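Long-range contacts in NtrC family transcriptional regulator (Clostridium acetobutylicum ATCC 824, PDB 2Q5C), which probably activates transcription as an ATP-dependent, DNA-binding regulator of the NtrC type, represented by its N-terminal PrpR_N-type domain: residues D53-R58 / V69-I74; A98-K103 / F123-E128; K119-L124 / K139-K144. All blocks are in the same frame, centred on the assembly; numbering follows the deposited sequence.

Interaction 1. Residues D53-R58 / V69-I74; sequences DAIISR and VSIPSI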
ATOM      1  N   ASP A  53     -17.380   3.440 -10.650  1.00 19.69           N
ATOM      2  CA  ASP A  53     -18.067   4.205  -9.578  1.00 20.31           C
ATOM      3  C   ASP A  53     -17.123   4.598  -8.440  1.00 21.09           C
ATOM      4  O   ASP A  53     -17.375   5.558  -7.724  1.00 22.03           O
ATOM      5  CB  ASP A  53     -19.235   3.414  -9.017  1.00 21.10           C
ATOM      6  CG  ASP A  53     -20.292   3.155 -10.053  1.00 24.77           C
ATOM      7  OD1 ASP A  53     -21.046   4.105 -10.342  1.00 28.48           O
ATOM      8  OD2 ASP A  53     -20.352   2.051 -10.617  1.00 25.28           O
ATOM      9  N   ALA A  54     -16.059   3.843  -8.240  1.00 19.17           N
ATOM     10  CA  ALA A  54     -15.110   4.141  -7.172  1.00 18.65           C
ATOM     11  C   ALA A  54     -13.803   3.423  -7.452  1.00 17.72           C
ATOM     12  O   ALA A  54     -13.782   2.451  -8.190  1.00 17.73           O
ATOM     13  CB  ALA A  54     -15.659   3.670  -5.824  1.00 18.94           C
ATOM     14  N   ILE A  55     -12.731   3.902  -6.820  1.00 17.44           N
ATOM     15  CA  ILE A  55     -11.394   3.309  -6.889  1.00 16.84           C
ATOM     16  C   ILE A  55     -10.945   3.014  -5.471  1.00 17.45           C
ATOM     17  O   ILE A  55     -11.183   3.825  -4.560  1.00 18.08           O
ATOM     18  CB  ILE A  55     -10.426   4.211  -7.588  1.00 17.33           C
ATOM     19  CG1 ILE A  55     -10.897   4.365  -9.055  1.00 21.36           C
ATOM     20  CG2 ILE A  55      -8.995   3.605  -7.592  1.00 18.33           C
ATOM     21  CD1 ILE A  55     -10.281   5.516  -9.781  1.00 25.03           C
ATOM     22  N   ILE A  56     -10.342   1.834  -5.263  1.00 15.47           N
ATOM     23  CA  ILE A  56      -9.707   1.425  -4.004  1.00 15.30           C
ATOM     24  C   ILE A  56      -8.221   1.250  -4.259  1.00 15.15           C
ATOM     25  O   ILE A  56      -7.798   0.679  -5.285  1.00 15.13           O
ATOM     26  CB  ILE A  56     -10.327   0.103  -3.460  1.00 15.21           C
ATOM     27  CG1 ILE A  56     -11.820   0.250  -3.141  1.00 16.35           C
ATOM     28  CG2 ILE A  56      -9.516  -0.369  -2.257  1.00 14.58           C
ATOM     29  CD1 ILE A  56     -12.519  -1.037  -2.810  1.00 16.86           C
ATOM     30  N   SER A  57      -7.402   1.722  -3.324  1.00 15.81           N
ATOM     31  CA  SER A  57      -5.940   1.587  -3.423  1.00 16.36           C
ATOM     32  C   SER A  57      -5.395   1.674  -2.020  1.00 16.51           C
ATOM     33  O   SER A  57      -6.168   1.776  -1.084  1.00 18.23           O
ATOM     34  CB  SER A  57      -5.329   2.580  -4.402  1.00 16.20           C
ATOM     35  OG  SER A  57      -5.516   3.900  -3.913  1.00 18.03           O
ATOM     36  N   ARG A  58      -4.071   1.616  -1.862  1.00 17.90           N
ATOM     37  CA  ARG A  58      -3.512   1.585  -0.533  1.00 19.45           C
ATOM     38  C   ARG A  58      -2.425   2.620  -0.397  1.00 19.87           C
ATOM     39  O   ARG A  58      -1.709   2.934  -1.346  1.00 20.26           O
ATOM     40  CB  ARG A  58      -2.953   0.183  -0.310  1.00 20.70           C
ATOM     41  CG  ARG A  58      -2.530  -0.093   1.101  1.00 25.17           C
ATOM     42  CD  ARG A  58      -2.642  -1.585   1.378  1.00 31.38           C
ATOM     43  NE  ARG A  58      -1.529  -2.340   0.823  1.00 36.59           N
ATOM     44  CZ  ARG A  58      -0.506  -2.814   1.550  1.00 40.21           C
ATOM     45  NH1 ARG A  58       0.460  -3.483   0.952  1.00 42.29           N
ATOM     46  NH2 ARG A  58      -0.457  -2.619   2.870  1.00 41.55           N
ATOM     47  N   VAL A  69      -8.322  12.338  -9.293  1.00 25.88           N
ATOM     48  CA  VAL A  69      -9.644  11.933  -9.777  1.00 25.63           C
ATOM     49  C   VAL A  69     -10.765  12.663  -9.060  1.00 25.80           C
ATOM     50  O   VAL A  69     -10.579  13.156  -7.940  1.00 26.78           O
ATOM     51  CB  VAL A  69      -9.865  10.375  -9.711  1.00 24.99           C
ATOM     52  CG1 VAL A  69      -8.733   9.672 -10.446  1.00 27.52           C
ATOM     53  CG2 VAL A  69     -10.037   9.860  -8.260  1.00 24.19           C
ATOM     54  N   SER A  70     -11.936  12.726  -9.696  1.00 26.84           N
ATOM     55  CA  SER A  70     -13.083  13.385  -9.056  1.00 27.79           C
ATOM     56  C   SER A  70     -14.104  12.404  -8.509  1.00 27.68           C
ATOM     57  O   SER A  70     -15.086  12.808  -7.889  1.00 30.19           O
ATOM     58  CB  SER A  70     -13.752  14.392 -10.018  1.00 28.35           C
ATOM     59  OG  SER A  70     -14.033  13.758 -11.261  1.00 32.64           O
ATOM     60  N   ILE A  71     -13.881  11.106  -8.722  1.00 25.31           N
ATOM     61  CA  ILE A  71     -14.803  10.106  -8.202  1.00 23.69           C
ATOM     62  C   ILE A  71     -14.293   9.601  -6.841  1.00 22.44           C
ATOM     63  O   ILE A  71     -13.150   9.903  -6.484  1.00 22.73           O
ATOM     64  CB  ILE A  71     -14.982   8.930  -9.175  1.00 22.80           C
ATOM     65  CG1 ILE A  71     -13.651   8.193  -9.387  1.00 23.11           C
ATOM     66  CG2 ILE A  71     -15.529   9.453 -10.511  1.00 25.28           C
ATOM     67  CD1 ILE A  71     -13.801   6.820 -10.065  1.00 23.07           C
ATOM     68  N   PRO A  72     -15.133   8.856  -6.095  1.00 21.66           N
ATOM     69  CA  PRO A  72     -14.686   8.317  -4.798  1.00 21.79           C
ATOM     70  C   PRO A  72     -13.402   7.478  -4.880  1.00 21.59           C
ATOM     71  O   PRO A  72     -13.295   6.588  -5.739  1.00 21.88           O
ATOM     72  CB  PRO A  72     -15.853   7.457  -4.363  1.00 23.05           C
ATOM     73  CG  PRO A  72     -17.064   8.145  -4.991  1.00 22.68           C
ATOM     74  CD  PRO A  72     -16.560   8.560  -6.349  1.00 22.01           C
ATOM     75  N   SER A  73     -12.440   7.829  -4.032  1.00 21.12           N
ATOM     76  CA  SER A  73     -11.132   7.176  -3.918  1.00 20.11           C
ATOM     77  C   SER A  73     -11.045   6.710  -2.473  1.00 20.47           C
ATOM     78  O   SER A  73     -11.048   7.525  -1.542  1.00 21.47           O
ATOM     79  CB  SER A  73      -9.978   8.153  -4.214  1.00 20.55           C
ATOM     80  OG  SER A  73      -8.688   7.543  -3.958  1.00 23.89           O
ATOM     81  N   ILE A  74     -10.962   5.402  -2.270  1.00 18.47           N
ATOM     82  CA  ILE A  74     -10.939   4.807  -0.924  1.00 18.97           C
ATOM     83  C   ILE A  74      -9.545   4.269  -0.681  1.00 18.82           C
ATOM     84  O   ILE A  74      -8.950   3.641  -1.568  1.00 18.07           O
ATOM     85  CB  ILE A  74     -11.990   3.683  -0.790  1.00 19.27           C
ATOM     86  CG1 ILE A  74     -13.412   4.251  -0.842  1.00 20.16           C
ATOM     87  CG2 ILE A  74     -11.793   2.868   0.475  1.00 20.83           C
ATOM     88  CD1 ILE A  74     -13.889   4.604  -2.271  1.00 25.38           C
TER
HETATM   89  O   HOH W   1      -8.033   4.830  -4.118  1.00 20.08           O
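The carbonyl oxygen of I74 is gripped from several quarters. S57 N donates to I74 O at 3.0 Å, nearly in line with the carbonyl (C=O...N angle 169°), and a water adds a second donor to the same oxygen. The CA-H of I56 also closes on it, with I56 CA 3.4 Å from I74 O. That water is in turn hydrogen-bonded to the hydroxyls of S57 and S73, at 2.7 Å from S57 OG and 2.8 Å from S73 OG, so it ties two side chains on different strands to one backbone acceptor. S57 OG can reach it because chi1 (65°) sets the hydroxyl between the backbone N and the carbonyl carbon.

Two further backbone bonds complete a parallel pairing of I55 with S73 and I56 with I74. I55 N donates to P72 O, and I74 N donates to I55 O at 2.8 Å, the shorter of the two. Apolar side chains fill in around this frame. The CD1 methyls of I55 and I71 meet at 3.8 Å, their side chains crossing at about a right angle. I74 CD1 lies 4.1 Å from A54 CB, which also rests against P72 CB, while P72 CD comes to 3.4 Å from D53 O.

The two strands belong to a beta-alpha-beta unit in which helix 59-66 connects 54-58 to 73-76, an edge strand of its parallel four-stranded sheet. Helix 59-66 covers the face that carries S57 and S73. The other face, with I56, is packed by helix 170-187, whose I184 reaches A54 and whose I177 reaches I56. On its far flank, strand 54-58 is hydrogen-bonded to strand 6-11, through A8 and I10.

Interaction 2. Residues A98-K103 / F123-E128; sequences ALIAYK and FLFSSE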
ATOM      1  N   ALA A  98      15.653  -0.984   8.223  1.00 20.29           N
ATOM      2  CA  ALA A  98      15.081   0.336   7.936  1.00 20.47           C
ATOM      3  C   ALA A  98      13.593   0.146   7.727  1.00 20.22           C
ATOM      4  O   ALA A  98      13.205  -0.699   6.925  1.00 21.22           O
ATOM      5  CB  ALA A  98      15.688   0.948   6.680  1.00 22.26           C
ATOM      6  N   LEU A  99      12.789   0.922   8.437  1.00 19.67           N
ATOM      7  CA  LEU A  99      11.341   0.908   8.212  1.00 21.28           C
ATOM      8  C   LEU A  99      11.014   2.208   7.517  1.00 21.39           C
ATOM      9  O   LEU A  99      11.255   3.292   8.070  1.00 22.33           O
ATOM     10  CB  LEU A  99      10.646   0.826   9.561  1.00 21.09           C
ATOM     11  CG  LEU A  99       9.112   0.848   9.541  1.00 24.47           C
ATOM     12  CD1 LEU A  99       8.565  -0.352   8.789  1.00 26.31           C
ATOM     13  CD2 LEU A  99       8.669   0.835  10.986  1.00 29.46           C
ATOM     14  N   ILE A 100      10.467   2.110   6.305  1.00 21.04           N
ATOM     15  CA  ILE A 100      10.223   3.294   5.497  1.00 21.67           C
ATOM     16  C   ILE A 100       8.724   3.509   5.381  1.00 21.15           C
ATOM     17  O   ILE A 100       7.992   2.619   4.919  1.00 22.85           O
ATOM     18  CB  ILE A 100      10.899   3.210   4.105  1.00 22.23           C
ATOM     19  CG1 ILE A 100      12.428   3.086   4.290  1.00 23.35           C
ATOM     20  CG2 ILE A 100      10.524   4.435   3.237  1.00 23.60           C
ATOM     21  CD1 ILE A 100      13.237   3.010   3.032  1.00 21.52           C
ATOM     22  N   ALA A 101       8.261   4.662   5.832  1.00 21.19           N
ATOM     23  CA  ALA A 101       6.825   4.943   5.791  1.00 21.25           C
ATOM     24  C   ALA A 101       6.534   6.206   5.004  1.00 22.13           C
ATOM     25  O   ALA A 101       7.366   7.103   4.922  1.00 22.32           O
ATOM     26  CB  ALA A 101       6.275   5.083   7.177  1.00 21.62           C
ATOM     27  N   TYR A 102       5.336   6.266   4.429  1.00 22.96           N
ATOM     28  CA  TYR A 102       4.851   7.444   3.723  1.00 24.20           C
ATOM     29  C   TYR A 102       4.294   8.461   4.704  1.00 24.98           C
ATOM     30  O   TYR A 102       3.330   8.168   5.408  1.00 25.09           O
ATOM     31  CB  TYR A 102       3.728   7.045   2.764  1.00 25.27           C
ATOM     32  CG  TYR A 102       3.230   8.161   1.861  1.00 26.81           C
ATOM     33  CD1 TYR A 102       4.091   8.771   0.965  1.00 28.27           C
ATOM     34  CD2 TYR A 102       1.883   8.564   1.874  1.00 28.14           C
ATOM     35  CE1 TYR A 102       3.666   9.763   0.105  1.00 30.00           C
ATOM     36  CE2 TYR A 102       1.447   9.594   1.005  1.00 28.18           C
ATOM     37  CZ  TYR A 102       2.357  10.165   0.128  1.00 29.52           C
ATOM     38  OH  TYR A 102       2.016  11.160  -0.790  1.00 31.36           O
ATOM     39  N   LYS A 103       4.914   9.645   4.724  1.00 25.78           N
ATOM     40  CA  LYS A 103       4.498  10.817   5.532  1.00 28.86           C
ATOM     41  C   LYS A 103       4.580  10.671   7.051  1.00 30.03           C
ATOM     42  O   LYS A 103       5.196  11.516   7.713  1.00 31.27           O
ATOM     43  CB  LYS A 103       3.139  11.387   5.065  1.00 29.00           C
ATOM     44  CG  LYS A 103       3.206  11.936   3.660  1.00 30.44           C
ATOM     45  CD  LYS A 103       1.929  12.641   3.194  1.00 32.16           C
ATOM     46  CE  LYS A 103       2.119  13.212   1.800  1.00 36.79           C
ATOM     47  NZ  LYS A 103       0.893  13.878   1.218  1.00 41.11           N
ATOM     48  N   PHE A 123      12.572   5.912   8.400  1.00 23.95           N
ATOM     49  CA  PHE A 123      12.738   6.931   7.373  1.00 24.92           C
ATOM     50  C   PHE A 123      11.363   7.263   6.840  1.00 24.80           C
ATOM     51  O   PHE A 123      10.556   6.363   6.618  1.00 24.35           O
ATOM     52  CB  PHE A 123      13.589   6.412   6.212  1.00 25.27           C
ATOM     53  CG  PHE A 123      14.986   5.942   6.602  1.00 26.94           C
ATOM     54  CD1 PHE A 123      16.097   6.735   6.340  1.00 30.35           C
ATOM     55  CD2 PHE A 123      15.178   4.697   7.197  1.00 28.19           C
ATOM     56  CE1 PHE A 123      17.394   6.282   6.673  1.00 30.25           C
ATOM     57  CE2 PHE A 123      16.466   4.248   7.540  1.00 29.57           C
ATOM     58  CZ  PHE A 123      17.571   5.048   7.279  1.00 29.89           C
ATOM     59  N   LEU A 124      11.088   8.543   6.647  1.00 24.48           N
ATOM     60  CA  LEU A 124       9.802   8.991   6.084  1.00 24.75           C
ATOM     61  C   LEU A 124       9.992   9.575   4.690  1.00 24.81           C
ATOM     62  O   LEU A 124      11.012  10.208   4.417  1.00 25.49           O
ATOM     63  CB  LEU A 124       9.132  10.013   7.006  1.00 25.29           C
ATOM     64  CG  LEU A 124       8.788   9.563   8.432  1.00 27.44           C
ATOM     65  CD1 LEU A 124       8.162  10.690   9.232  1.00 30.58           C
ATOM     66  CD2 LEU A 124       7.872   8.325   8.434  1.00 28.35           C
ATOM     67  N   PHE A 125       9.039   9.352   3.787  1.00 23.84           N
ATOM     68  CA  PHE A 125       9.073   9.951   2.453  1.00 23.71           C
ATOM     69  C   PHE A 125       7.703  10.544   2.160  1.00 24.29           C
ATOM     70  O   PHE A 125       6.699  10.098   2.722  1.00 23.90           O
ATOM     71  CB  PHE A 125       9.553   8.989   1.352  1.00 23.45           C
ATOM     72  CG  PHE A 125       8.527   7.953   0.911  1.00 23.09           C
ATOM     73  CD1 PHE A 125       7.876   8.058  -0.321  1.00 26.81           C
ATOM     74  CD2 PHE A 125       8.240   6.855   1.716  1.00 23.55           C
ATOM     75  CE1 PHE A 125       6.947   7.093  -0.732  1.00 25.82           C
ATOM     76  CE2 PHE A 125       7.285   5.884   1.307  1.00 23.64           C
ATOM     77  CZ  PHE A 125       6.647   6.007   0.100  1.00 23.78           C
ATOM     78  N   SER A 126       7.683  11.584   1.333  1.00 25.23           N
ATOM     79  CA  SER A 126       6.438  12.289   1.017  1.00 26.27           C
ATOM     80  C   SER A 126       6.096  12.307  -0.454  1.00 25.60           C
ATOM     81  O   SER A 126       5.017  12.795  -0.827  1.00 26.90           O
ATOM     82  CB  SER A 126       6.481  13.728   1.546  1.00 27.03           C
ATOM     83  OG  SER A 126       6.328  13.723   2.955  1.00 31.80           O
ATOM     84  N   SER A 127       6.990  11.795  -1.293  0.50 24.49           N
ATOM     85  CA  SER A 127       6.757  11.766  -2.730  0.50 24.19           C
ATOM     86  C   SER A 127       7.521  10.637  -3.386  0.50 23.95           C
ATOM     87  O   SER A 127       8.569  10.203  -2.888  0.50 23.62           O
ATOM     88  CB  SER A 127       7.155  13.104  -3.366  0.50 24.72           C
ATOM     89  OG  SER A 127       8.559  13.261  -3.335  0.50 25.08           O
ATOM     90  N   GLU A 128       6.998  10.179  -4.518  1.00 23.59           N
ATOM     91  CA  GLU A 128       7.625   9.144  -5.328  1.00 23.79           C
ATOM     92  C   GLU A 128       9.056   9.492  -5.701  1.00 24.31           C
ATOM     93  O   GLU A 128       9.921   8.609  -5.756  1.00 23.79           O
ATOM     94  CB  GLU A 128       6.788   8.938  -6.608  1.00 23.69           C
ATOM     95  CG  GLU A 128       7.349   7.957  -7.602  1.00 24.82           C
ATOM     96  CD  GLU A 128       6.368   7.573  -8.676  1.00 26.01           C
ATOM     97  OE1 GLU A 128       5.288   8.196  -8.748  1.00 29.22           O
ATOM     98  OE2 GLU A 128       6.673   6.626  -9.426  1.00 30.50           O
TER
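Strands 98-102 and 123-125 run parallel, inclined by 27° and 4.8 Å apart at closest approach, with I100 opposite F123, A101 opposite L124 and Y102 opposite F125. Four backbone bonds alternate between them: F123 N to L99 O, A101 N to F123 O, F125 N to A101 O, and K103 N to F125 O. The last is the shortest, at 2.7 Å, and carries the pairing one residue beyond strand 98-102 although K103 has a positive phi.

On one face, A98 CB presses on F123 CE2 at 3.5 Å, and I100 divides its branches, CG1 going to F123 CB and CG2 to F125 CD2 (3.7 Å). This is the edge of a Rossmann-like lobe: helix 109-116 links the two strands in a beta-alpha-beta unit, and L134 of helix 131-140 covers I100, F123 and F125 together.

Further along, Y102 and F125 form a T-shaped pair, ring centres 5.3 Å apart and planes at 60°. The tyrosine offers its edge, with CD1 poised 3.7 Å from F125 CE1 over one face of that ring. F125 reaches this place because its chi1 of 76° swings the ring back across the strand pair, where CD2 also lies 3.3 Å from A101 O. K103 CG rests over the centre of the Y102 ring, and its extended chain takes NZ to a salt bridge with D63, whose OD2 is also hydrogen-bonded to Y102 OH. On the opposite face of the sheet, L124 spreads its methyls along the neighbouring strand: CD2 packs on A101 CB and CD1 approaches K103 O at 3.4 Å.

Interaction 3. Residues K119-L124 / K139-K144; sequences KIKEFL and KTENIK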
ATOM      1  N   LYS A 119      16.455  -3.745  15.871  1.00 23.39           N
ATOM      2  CA  LYS A 119      16.852  -2.354  15.835  1.00 24.46           C
ATOM      3  C   LYS A 119      16.262  -1.790  14.559  1.00 24.04           C
ATOM      4  O   LYS A 119      16.387  -2.391  13.487  1.00 24.32           O
ATOM      5  CB  LYS A 119      18.386  -2.226  15.824  1.00 24.99           C
ATOM      6  CG  LYS A 119      18.873  -0.799  16.035  1.00 30.31           C
ATOM      7  CD  LYS A 119      20.382  -0.756  16.245  1.00 35.73           C
ATOM      8  CE  LYS A 119      20.865   0.692  16.306  1.00 38.18           C
ATOM      9  NZ  LYS A 119      22.147   0.860  15.543  1.00 42.56           N
ATOM     10  N   ILE A 120      15.581  -0.666  14.692  1.00 23.28           N
ATOM     11  CA  ILE A 120      14.886  -0.075  13.565  1.00 23.29           C
ATOM     12  C   ILE A 120      15.296   1.367  13.416  1.00 22.88           C
ATOM     13  O   ILE A 120      15.267   2.128  14.397  1.00 24.39           O
ATOM     14  CB  ILE A 120      13.355  -0.154  13.784  1.00 23.43           C
ATOM     15  CG1 ILE A 120      12.888  -1.604  13.661  1.00 25.86           C
ATOM     16  CG2 ILE A 120      12.592   0.692  12.761  1.00 24.44           C
ATOM     17  CD1 ILE A 120      11.518  -1.836  14.151  1.00 26.78           C
ATOM     18  N   LYS A 121      15.689   1.737  12.204  1.00 22.93           N
ATOM     19  CA  LYS A 121      15.837   3.146  11.846  1.00 24.32           C
ATOM     20  C   LYS A 121      14.666   3.489  10.947  1.00 23.50           C
ATOM     21  O   LYS A 121      14.438   2.831   9.945  1.00 22.54           O
ATOM     22  CB  LYS A 121      17.159   3.421  11.144  1.00 25.78           C
ATOM     23  CG  LYS A 121      17.426   4.911  10.938  1.00 30.34           C
ATOM     24  CD  LYS A 121      18.934   5.215  10.870  1.00 33.66           C
ATOM     25  CE  LYS A 121      19.234   6.723  10.844  1.00 35.19           C
ATOM     26  NZ  LYS A 121      18.573   7.494  11.941  1.00 39.58           N
ATOM     27  N   GLU A 122      13.913   4.507  11.335  1.00 23.75           N
ATOM     28  CA  GLU A 122      12.725   4.908  10.590  1.00 24.12           C
ATOM     29  C   GLU A 122      13.074   6.031   9.624  1.00 24.41           C
ATOM     30  O   GLU A 122      13.800   6.980   9.977  1.00 25.79           O
ATOM     31  CB  GLU A 122      11.666   5.349  11.588  1.00 24.15           C
ATOM     32  CG  GLU A 122      10.371   5.845  10.946  1.00 28.03           C
ATOM     33  CD  GLU A 122       9.417   6.387  11.982  1.00 32.45           C
ATOM     34  OE1 GLU A 122       8.845   5.574  12.747  1.00 33.65           O
ATOM     35  OE2 GLU A 122       9.260   7.623  12.061  1.00 34.81           O
ATOM     36  N   PHE A 123      12.572   5.912   8.400  1.00 23.95           N
ATOM     37  CA  PHE A 123      12.738   6.931   7.373  1.00 24.92           C
ATOM     38  C   PHE A 123      11.363   7.263   6.840  1.00 24.80           C
ATOM     39  O   PHE A 123      10.556   6.363   6.618  1.00 24.35           O
ATOM     40  CB  PHE A 123      13.589   6.412   6.212  1.00 25.27           C
ATOM     41  CG  PHE A 123      14.986   5.942   6.602  1.00 26.94           C
ATOM     42  CD1 PHE A 123      16.097   6.735   6.340  1.00 30.35           C
ATOM     43  CD2 PHE A 123      15.178   4.697   7.197  1.00 28.19           C
ATOM     44  CE1 PHE A 123      17.394   6.282   6.673  1.00 30.25           C
ATOM     45  CE2 PHE A 123      16.466   4.248   7.540  1.00 29.57           C
ATOM     46  CZ  PHE A 123      17.571   5.048   7.279  1.00 29.89           C
ATOM     47  N   LEU A 124      11.088   8.543   6.647  1.00 24.48           N
ATOM     48  CA  LEU A 124       9.802   8.991   6.084  1.00 24.75           C
ATOM     49  C   LEU A 124       9.992   9.575   4.690  1.00 24.81           C
ATOM     50  O   LEU A 124      11.012  10.208   4.417  1.00 25.49           O
ATOM     51  CB  LEU A 124       9.132  10.013   7.006  1.00 25.29           C
ATOM     52  CG  LEU A 124       8.788   9.563   8.432  1.00 27.44           C
ATOM     53  CD1 LEU A 124       8.162  10.690   9.232  1.00 30.58           C
ATOM     54  CD2 LEU A 124       7.872   8.325   8.434  1.00 28.35           C
ATOM     55  N   LYS A 139      21.607   2.665   2.578  1.00 22.24           N
ATOM     56  CA  LYS A 139      22.895   1.983   2.360  1.00 23.47           C
ATOM     57  C   LYS A 139      23.952   2.709   3.157  1.00 21.97           C
ATOM     58  O   LYS A 139      24.799   2.080   3.783  1.00 21.70           O
ATOM     59  CB  LYS A 139      23.334   1.996   0.897  1.00 25.37           C
ATOM     60  CG  LYS A 139      22.534   1.158  -0.021  1.00 28.76           C
ATOM     61  CD  LYS A 139      23.030   1.279  -1.455  1.00 34.83           C
ATOM     62  CE  LYS A 139      23.805   0.045  -1.898  1.00 37.96           C
ATOM     63  NZ  LYS A 139      23.758  -0.087  -3.395  1.00 41.21           N
ATOM     64  N   THR A 140      23.917   4.050   3.155  1.00 20.75           N
ATOM     65  CA  THR A 140      24.962   4.815   3.845  1.00 21.11           C
ATOM     66  C   THR A 140      24.899   4.651   5.350  1.00 21.23           C
ATOM     67  O   THR A 140      25.896   4.932   6.071  1.00 21.31           O
ATOM     68  CB  THR A 140      24.939   6.337   3.511  1.00 20.84           C
ATOM     69  OG1 THR A 140      23.777   6.977   4.094  1.00 21.74           O
ATOM     70  CG2 THR A 140      24.998   6.573   2.043  1.00 21.75           C
ATOM     71  N   GLU A 141      23.738   4.210   5.860  1.00 21.76           N
ATOM     72  CA  GLU A 141      23.553   3.948   7.276  1.00 22.90           C
ATOM     73  C   GLU A 141      23.967   2.527   7.639  1.00 22.56           C
ATOM     74  O   GLU A 141      23.749   2.083   8.763  1.00 25.36           O
ATOM     75  CB  GLU A 141      22.083   4.196   7.692  1.00 23.47           C
ATOM     76  CG  GLU A 141      21.606   5.620   7.534  1.00 26.70           C
ATOM     77  CD  GLU A 141      22.233   6.599   8.510  1.00 29.73           C
ATOM     78  OE1 GLU A 141      22.759   6.172   9.566  1.00 29.66           O
ATOM     79  OE2 GLU A 141      22.164   7.814   8.223  1.00 32.77           O
ATOM     80  N   ASN A 142      24.554   1.809   6.679  1.00 22.05           N
ATOM     81  CA  ASN A 142      24.992   0.427   6.879  1.00 22.79           C
ATOM     82  C   ASN A 142      23.839  -0.537   7.201  1.00 22.19           C
ATOM     83  O   ASN A 142      24.005  -1.539   7.900  1.00 23.65           O
ATOM     84  CB  ASN A 142      26.084   0.343   7.965  1.00 23.16           C
ATOM     85  CG  ASN A 142      26.920  -0.923   7.847  1.00 25.10           C
ATOM     86  OD1 ASN A 142      27.164  -1.447   6.744  1.00 26.22           O
ATOM     87  ND2 ASN A 142      27.324  -1.456   9.004  1.00 29.56           N
ATOM     88  N   ILE A 143      22.684  -0.247   6.628  1.00 22.03           N
ATOM     89  CA  ILE A 143      21.511  -1.107   6.831  1.00 22.19           C
ATOM     90  C   ILE A 143      21.276  -1.904   5.561  1.00 21.55           C
ATOM     91  O   ILE A 143      21.385  -1.360   4.462  1.00 21.93           O
ATOM     92  CB  ILE A 143      20.306  -0.245   7.190  1.00 21.29           C
ATOM     93  CG1 ILE A 143      20.515   0.376   8.573  1.00 23.00           C
ATOM     94  CG2 ILE A 143      19.016  -1.085   7.234  1.00 21.82           C
ATOM     95  CD1 ILE A 143      19.519   1.469   8.936  1.00 25.22           C
ATOM     96  N   LYS A 144      20.992  -3.199   5.721  1.00 21.37           N
ATOM     97  CA  LYS A 144      20.879  -4.102   4.594  1.00 22.34           C
ATOM     98  C   LYS A 144      19.459  -4.628   4.339  1.00 20.82           C
ATOM     99  O   LYS A 144      19.250  -5.373   3.395  1.00 20.66           O
ATOM    100  CB  LYS A 144      21.824  -5.291   4.790  1.00 23.71           C
ATOM    101  CG  LYS A 144      23.271  -4.833   5.057  1.00 29.35           C
ATOM    102  CD  LYS A 144      24.247  -5.965   4.997  1.00 35.46           C
ATOM    103  CE  LYS A 144      25.670  -5.447   5.173  1.00 38.98           C
ATOM    104  NZ  LYS A 144      25.782  -4.579   6.394  1.00 43.19           N
TER
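K121 and F123 meet E141 and I143 where helix 131-140 ends and the chain turns back toward the sheet, within the beta-alpha-beta crossover of a Rossmann-like lobe. Strand 119-125 is an edge strand of its sheet, and the crossover leads from it through helix 131-140 to strand 145-148, passing over strand 96-102, which lies between the two. No hydrogen bond spans the contact; it is a small, mostly apolar packing at the margin of the sheet.

The K121 side chain traces it out. CB touches the tip of I143, 3.8 Å from its CD1. CG stands anti to the backbone N (chi1 -172°) and carries the chain past I143 toward the glutamate. CD comes to 4.2 Å from E141 OE1, and CE sits over the face of the carboxylate, 3.8 Å from E141 OE1 and nearly above its CD. At chi4 the chain bends, so NZ ends 5.0 Å from E141 OE1: the opposite charges may attract weakly across this distance, but their charged atoms do not touch. The two side chains cross at about a right angle.

The chi1 of E141 (-63°) brings CG to the edge of the F123 ring, 4.1 Å from CZ, and the bend at chi2 then turns the carboxylate under K121 CE, its plane 57° from that of the ring. I143 CD1 approaches another point of that ring's edge, 4.4 Å from F123 CE2. I143 also packs on A98 and on V138 of helix 131-140, so it bridges helix and sheet just before strand 145-148 begins. E141 also touches a crystal neighbour. The turn that delivers these residues is held at the helix end by N142 N, which donates to K139 O at 2.9 Å.

Along the chain the contacts follow one another, interaction 1 first, then interaction 2, then interaction 3, which begins on strand 119-125 where interaction 2 ends. Interaction 1 lies in the first four-stranded parallel sheet; the other two belong to the second, whose strand order is likewise 2-1-3-4. Interactions 2 and 3 share F123 and L124, have centres 12 Å apart, and are joined by a probable hydrogen bond from L99 N to K121 O. Centres of interactions 1 and 2 are 22 Å apart, those of 1 and 3 33 Å, the latter pair on opposite sides of the chain's centre. The contacts thus sample two similar lobes, consistent with a two-lobed, sensor-like N-terminal domain.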